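Local coordinates for acireductone dioxygenase (Bacillus anthracis, PDB 4QGL), which probably catalyses the metal-dependent oxidation of acireductone by O2 in methionine salvage, with products that depend on whether iron or nickel is bound, at residues 30-35 / 138-143; 117-122 / 131-136. All blocks are in the same frame, centred on the assembly; numbering follows the deposited sequence.

Interaction 1 (30-35 / 138-143); sequences EGVLYE and DLISVP
Tyr-34 carries CG anti to the backbone N (chi1 176°), which carries the ring over to Asp-138 of strand 138-142, the two side chains crossing at a slant; the Asp-138 CG in turn lies anti to its carbonyl carbon. The two meet at the margin of one of the two sheets of the cupin fold, where strand 33-36 pairs antiparallel with 138-142 as the outermost strand. The Tyr-34 hydroxyl donates to Asp-138 OD1 (OH to OD1 2.5 Å); OD1 sits at the edge of the ring, in its plane, while the carboxylate is turned 84° from that plane. Both groups have further partners: Ala-6 N bonds to the hydroxyl, and Lys-36 makes a salt bridge to OD1.

The backbone ladder weakens toward the start of strand 33-36. At the Glu-35/Leu-139 pair both bonds are sound, with Glu-35 N 2.9 Å from Leu-139 O. At Leu-33/Ser-141, Ser-141 N to Leu-33 O is 2.9 Å, but the return bond from Leu-33 N to Ser-141 O is weak. On the face shared with Tyr-34, Ile-140 CG1 packs 3.5 Å from Val-32 CG1. Beyond the ladder, where Gly-31 ends helix 20-29 in a Schellman motif, a water bridges the two segments: it accepts from Ser-141 OG and donates to both Ser-141 O and Gly-31 O.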
loop_
_atom_site.group_PDB
_atom_site.type_symbol
_atom_site.label_atom_id
_atom_site.label_comp_id
_atom_site.label_asym_id
_atom_site.label_seq_id
_atom_site.Cartn_x
_atom_site.Cartn_y
_atom_site.Cartn_z
ATOM N N GLU A 30 11.191 -3.352 -11.381
ATOM C CA GLU A 30 11.242 -1.952 -10.878
ATOM C C GLU A 30 11.699 -1.800 -9.432
ATOM O O GLU A 30 11.740 -0.705 -8.919
ATOM C CB GLU A 30 9.898 -1.256 -11.020
ATOM C CG GLU A 30 9.308 -1.240 -12.433
ATOM C CD GLU A 30 10.200 -0.610 -13.506
ATOM O OE1 GLU A 30 11.124 0.133 -13.136
ATOM O OE2 GLU A 30 9.980 -0.878 -14.716
ATOM N N GLY A 31 12.029 -2.905 -8.780
ATOM C CA GLY A 31 12.477 -2.896 -7.392
ATOM C C GLY A 31 11.331 -2.884 -6.410
ATOM O O GLY A 31 11.558 -2.764 -5.245
ATOM N N VAL A 32 10.093 -3.025 -6.876
ATOM C CA VAL A 32 8.916 -2.950 -5.996
ATOM C C VAL A 32 8.536 -4.358 -5.476
ATOM O O VAL A 32 8.090 -5.225 -6.220
ATOM C CB VAL A 32 7.714 -2.259 -6.718
ATOM C CG1 VAL A 32 6.543 -1.989 -5.779
ATOM C CG2 VAL A 32 8.162 -0.958 -7.317
ATOM N N LEU A 33 8.731 -4.586 -4.185
ATOM C CA LEU A 33 8.349 -5.865 -3.604
ATOM C C LEU A 33 6.859 -5.986 -3.601
ATOM O O LEU A 33 6.157 -5.061 -3.223
ATOM C CB LEU A 33 8.845 -6.008 -2.173
ATOM C CG LEU A 33 8.565 -7.374 -1.472
ATOM C CD1 LEU A 33 9.020 -8.570 -2.317
ATOM C CD2 LEU A 33 9.231 -7.443 -0.097
ATOM N N TYR A 34 6.373 -7.118 -4.042
ATOM C CA TYR A 34 4.971 -7.365 -3.990
ATOM C C TYR A 34 4.724 -8.740 -3.368
ATOM O O TYR A 34 5.456 -9.689 -3.622
ATOM C CB TYR A 34 4.359 -7.220 -5.380
ATOM C CG TYR A 34 2.904 -7.562 -5.396
ATOM C CD1 TYR A 34 2.028 -7.021 -4.454
ATOM C CD2 TYR A 34 2.390 -8.447 -6.339
ATOM C CE1 TYR A 34 0.685 -7.368 -4.434
ATOM C CE2 TYR A 34 1.037 -8.791 -6.351
ATOM C CZ TYR A 34 0.185 -8.256 -5.395
ATOM O OH TYR A 34 -1.151 -8.612 -5.419
ATOM N N GLU A 35 3.736 -8.832 -2.492
ATOM C CA GLU A 35 3.392 -10.098 -1.870
ATOM C C GLU A 35 1.906 -10.140 -1.796
ATOM O O GLU A 35 1.264 -9.088 -1.662
ATOM C CB GLU A 35 3.938 -10.175 -0.463
ATOM C CG GLU A 35 5.455 -10.151 -0.357
ATOM C CD GLU A 35 5.932 -10.395 1.072
ATOM O OE1 GLU A 35 7.164 -10.299 1.342
ATOM O OE2 GLU A 35 5.071 -10.686 1.949
ATOM N N ASP A 138 -3.091 -7.308 -0.592
ATOM C CA ASP A 138 -1.923 -6.826 -1.315
ATOM C C ASP A 138 -0.904 -6.185 -0.388
ATOM O O ASP A 138 -1.227 -5.211 0.256
ATOM C CB ASP A 138 -2.373 -5.745 -2.311
ATOM C CG ASP A 138 -2.793 -6.313 -3.667
ATOM O OD1 ASP A 138 -2.707 -7.542 -3.854
ATOM O OD2 ASP A 138 -3.207 -5.539 -4.574
ATOM N N LEU A 139 0.333 -6.685 -0.319
ATOM C CA LEU A 139 1.422 -5.947 0.339
ATOM C C LEU A 139 2.383 -5.484 -0.693
ATOM O O LEU A 139 2.811 -6.290 -1.510
ATOM C CB LEU A 139 2.196 -6.773 1.349
ATOM C CG LEU A 139 3.341 -5.948 1.983
ATOM C CD1 LEU A 139 3.405 -6.167 3.448
ATOM C CD2 LEU A 139 4.689 -6.215 1.360
ATOM N N ILE A 140 2.734 -4.195 -0.580
ATOM C CA ILE A 140 3.640 -3.548 -1.520
ATOM C C ILE A 140 4.728 -2.824 -0.780
ATOM O O ILE A 140 4.453 -2.232 0.266
ATOM C CB ILE A 140 2.926 -2.535 -2.462
ATOM C CG1 ILE A 140 3.943 -1.953 -3.426
ATOM C CG2 ILE A 140 2.249 -1.383 -1.732
ATOM C CD1 ILE A 140 3.326 -1.020 -4.403
ATOM N N SER A 141 5.960 -2.874 -1.291
ATOM C CA SER A 141 7.012 -2.028 -0.734
ATOM C C SER A 141 7.616 -1.153 -1.801
ATOM O O SER A 141 8.147 -1.621 -2.810
ATOM C CB SER A 141 8.143 -2.781 -0.013
ATOM O OG SER A 141 9.177 -1.847 0.348
ATOM N N VAL A 142 7.550 0.133 -1.514
ATOM C CA VAL A 142 7.964 1.117 -2.405
ATOM C C VAL A 142 9.345 1.549 -1.964
ATOM O O VAL A 142 9.495 2.133 -0.889
ATOM C CB VAL A 142 6.984 2.291 -2.361
ATOM C CG1 VAL A 142 7.561 3.497 -3.094
ATOM C CG2 VAL A 142 5.634 1.883 -2.948
ATOM N N PRO A 143 10.356 1.295 -2.811
ATOM C CA PRO A 143 11.768 1.472 -2.467
ATOM C C PRO A 143 12.203 2.906 -2.142
ATOM O O PRO A 143 11.628 3.899 -2.605
ATOM C CB PRO A 143 12.527 0.971 -3.703
ATOM C CG PRO A 143 11.543 0.940 -4.807
ATOM C CD PRO A 143 10.153 0.976 -4.237
HETATM O O HOH W 1 11.079 -2.218 -2.074
#

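Interaction 2 (117-122 / 131-136); sequences HGIFAI and DVELEP. With CD (cadmium ion), chain C.
A beta hairpin of the cupin sandwich, strands 116-123 and 129-134, here ends in a cadmium site made by His-117 and Glu-135 and completed by the carbonyl oxygen of the N-terminal Gly-1. It is distinct from the site of His-103, His-105, Glu-109 and His-148, the predicted iron or nickel ligands, which also hold cadmium in this crystal. The side chains of His-117 and Glu-135 lie side by side and point the same way, ring and carboxylate planes 84° apart. His-117 NE2 reaches cadmium at 2.7 Å with the metal in the ring plane, while Asp-155 bonds to ND1 and so helps fix the ring's rotation. Glu-135 grips the ion with both oxygens, OE1 at 2.4 Å and OE2 at 2.3 Å from cadmium, after a bend at chi2 (-86°) that turns the carboxylate back beside the histidine.

Behind the metal the strands are laced by backbone bonds. Phe-120 and Val-132 exchange a reciprocal pair, Val-132 N lying 2.8 Å from Phe-120 O, and Leu-134 N donates to Gly-118 O.

The two faces of the hairpin differ in character. On one, Ile-119 CG2 lies against the Asp-131 carboxylate, 3.7 Å from its CG, and that carboxylate is also held by a salt bridge to Arg-9 and a hydrogen bond with His-11. The other face is apolar and turned into the sandwich: the Phe-120 ring lies beside Glu-109 and His-148, lining the predicted catalytic metal site, and meets the ring of Phe-150. The Ile-122 CD1 methyl packs 4.0 Å from Val-132 CG2. At the edge of the aromatic ring, Leu-134 CD1 comes to 4.0 Å from Phe-120 CD2.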
loop_
_atom_site.group_PDB
_atom_site.type_symbol
_atom_site.label_atom_id
_atom_site.label_comp_id
_atom_site.label_asym_id
_atom_site.label_seq_id
_atom_site.Cartn_x
_atom_site.Cartn_y
_atom_site.Cartn_z
ATOM N N HIS A 117 -9.290 0.506 -1.158
ATOM C CA HIS A 117 -8.353 0.576 -2.308
ATOM C C HIS A 117 -7.343 1.699 -2.210
ATOM O O HIS A 117 -7.551 2.676 -1.489
ATOM C CB HIS A 117 -9.100 0.751 -3.630
ATOM C CG HIS A 117 -10.183 -0.254 -3.855
ATOM N ND1 HIS A 117 -11.458 -0.094 -3.357
ATOM C CD2 HIS A 117 -10.187 -1.420 -4.532
ATOM C CE1 HIS A 117 -12.199 -1.128 -3.707
ATOM N NE2 HIS A 117 -11.450 -1.949 -4.422
ATOM N N GLY A 118 -6.231 1.562 -2.913
ATOM C CA GLY A 118 -5.337 2.685 -3.095
ATOM C C GLY A 118 -4.664 2.558 -4.433
ATOM O O GLY A 118 -4.741 1.512 -5.063
ATOM N N ILE A 119 -4.040 3.642 -4.880
ATOM C CA ILE A 119 -3.202 3.610 -6.060
ATOM C C ILE A 119 -1.871 4.231 -5.704
ATOM O O ILE A 119 -1.835 5.360 -5.269
ATOM C CB ILE A 119 -3.774 4.414 -7.248
ATOM C CG1 ILE A 119 -5.193 3.988 -7.619
ATOM C CG2 ILE A 119 -2.899 4.169 -8.479
ATOM C CD1 ILE A 119 -5.980 5.066 -8.340
ATOM N N PHE A 120 -0.784 3.503 -5.910
ATOM C CA PHE A 120 0.522 4.117 -5.888
ATOM C C PHE A 120 1.005 4.407 -7.283
ATOM O O PHE A 120 0.970 3.538 -8.143
ATOM C CB PHE A 120 1.534 3.216 -5.228
ATOM C CG PHE A 120 1.605 3.415 -3.741
ATOM C CD1 PHE A 120 2.266 4.505 -3.228
ATOM C CD2 PHE A 120 1.014 2.517 -2.855
ATOM C CE1 PHE A 120 2.323 4.715 -1.873
ATOM C CE2 PHE A 120 1.072 2.728 -1.500
ATOM C CZ PHE A 120 1.730 3.829 -1.014
ATOM N N ALA A 121 1.498 5.620 -7.500
ATOM C CA ALA A 121 2.027 6.005 -8.808
ATOM C C ALA A 121 3.540 6.123 -8.702
ATOM O O ALA A 121 4.040 7.029 -8.039
ATOM C CB ALA A 121 1.420 7.344 -9.269
ATOM N N ILE A 122 4.267 5.252 -9.396
ATOM C CA ILE A 122 5.709 5.132 -9.181
ATOM C C ILE A 122 6.457 5.432 -10.462
ATOM O O ILE A 122 6.077 4.983 -11.561
ATOM C CB ILE A 122 6.075 3.746 -8.611
ATOM C CG1 ILE A 122 5.376 3.542 -7.273
ATOM C CG2 ILE A 122 7.576 3.641 -8.363
ATOM C CD1 ILE A 122 4.992 2.104 -6.988
ATOM N N ASP A 131 1.091 2.974 -12.444
ATOM C CA ASP A 131 0.212 2.844 -11.295
ATOM C C ASP A 131 0.344 1.432 -10.807
ATOM O O ASP A 131 0.466 0.521 -11.589
ATOM C CB ASP A 131 -1.268 3.004 -11.689
ATOM C CG ASP A 131 -1.692 4.440 -11.938
ATOM O OD1 ASP A 131 -0.942 5.381 -11.595
ATOM O OD2 ASP A 131 -2.810 4.604 -12.486
ATOM N N VAL A 132 0.286 1.239 -9.514
ATOM C CA VAL A 132 -0.062 -0.033 -9.002
ATOM C C VAL A 132 -1.364 0.195 -8.307
ATOM O O VAL A 132 -1.464 1.032 -7.399
ATOM C CB VAL A 132 0.987 -0.589 -8.019
ATOM C CG1 VAL A 132 0.686 -2.040 -7.713
ATOM C CG2 VAL A 132 2.367 -0.468 -8.632
ATOM N N GLU A 133 -2.363 -0.559 -8.723
ATOM C CA GLU A 133 -3.672 -0.486 -8.103
ATOM C C GLU A 133 -3.859 -1.683 -7.205
ATOM O O GLU A 133 -3.768 -2.826 -7.654
ATOM C CB GLU A 133 -4.752 -0.497 -9.162
ATOM C CG GLU A 133 -4.553 0.530 -10.269
ATOM C CD GLU A 133 -5.459 0.218 -11.443
ATOM O OE1 GLU A 133 -5.975 -0.918 -11.497
ATOM O OE2 GLU A 133 -5.680 1.070 -12.333
ATOM N N LEU A 134 -4.176 -1.411 -5.952
ATOM C CA LEU A 134 -4.080 -2.433 -4.946
ATOM C C LEU A 134 -5.429 -2.944 -4.493
ATOM O O LEU A 134 -6.356 -2.155 -4.319
ATOM C CB LEU A 134 -3.338 -1.863 -3.734
ATOM C CG LEU A 134 -1.966 -1.274 -4.019
ATOM C CD1 LEU A 134 -1.418 -0.667 -2.753
ATOM C CD2 LEU A 134 -1.016 -2.319 -4.555
ATOM N N GLU A 135 -5.524 -4.258 -4.269
ATOM C CA GLU A 135 -6.735 -4.858 -3.720
ATOM C C GLU A 135 -6.435 -5.401 -2.345
ATOM O O GLU A 135 -5.278 -5.623 -1.986
ATOM C CB GLU A 135 -7.234 -5.961 -4.640
ATOM C CG GLU A 135 -7.725 -5.467 -6.007
ATOM C CD GLU A 135 -9.170 -5.059 -5.949
ATOM O OE1 GLU A 135 -9.725 -5.260 -4.870
ATOM O OE2 GLU A 135 -9.756 -4.559 -6.928
ATOM N N PRO A 136 -7.472 -5.599 -1.531
ATOM C CA PRO A 136 -7.159 -6.192 -0.240
ATOM C C PRO A 136 -6.347 -7.452 -0.387
ATOM O O PRO A 136 -6.519 -8.163 -1.349
ATOM C CB PRO A 136 -8.535 -6.496 0.345
ATOM C CG PRO A 136 -9.415 -5.417 -0.256
ATOM C CD PRO A 136 -8.887 -5.179 -1.639
HETATM CD CD CD C . -11.702 -4.252 -5.721
#

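How the interactions relate
From the N terminus, the chain leaves helix 20-29, enters strand 33-36 and waits just over a hundred residues for its partner, strand 138-142; interaction 1 therefore closes a long loop. Within that span strand 116-123 turns back through strand 129-134, and interaction 2 closes this local hairpin, wholly enclosed by the longer closure. A short connection between strands 129-134 and 138-142 then carries the chain from one sheet of the sandwich to the other. The two contacts, with centres about 11 Å apart, face each other across the core: Ile-140 CG2 packs 3.9 Å from Leu-134 CD1, and Val-142 touches Ile-122, so the two sheets meet through these apolar side chains.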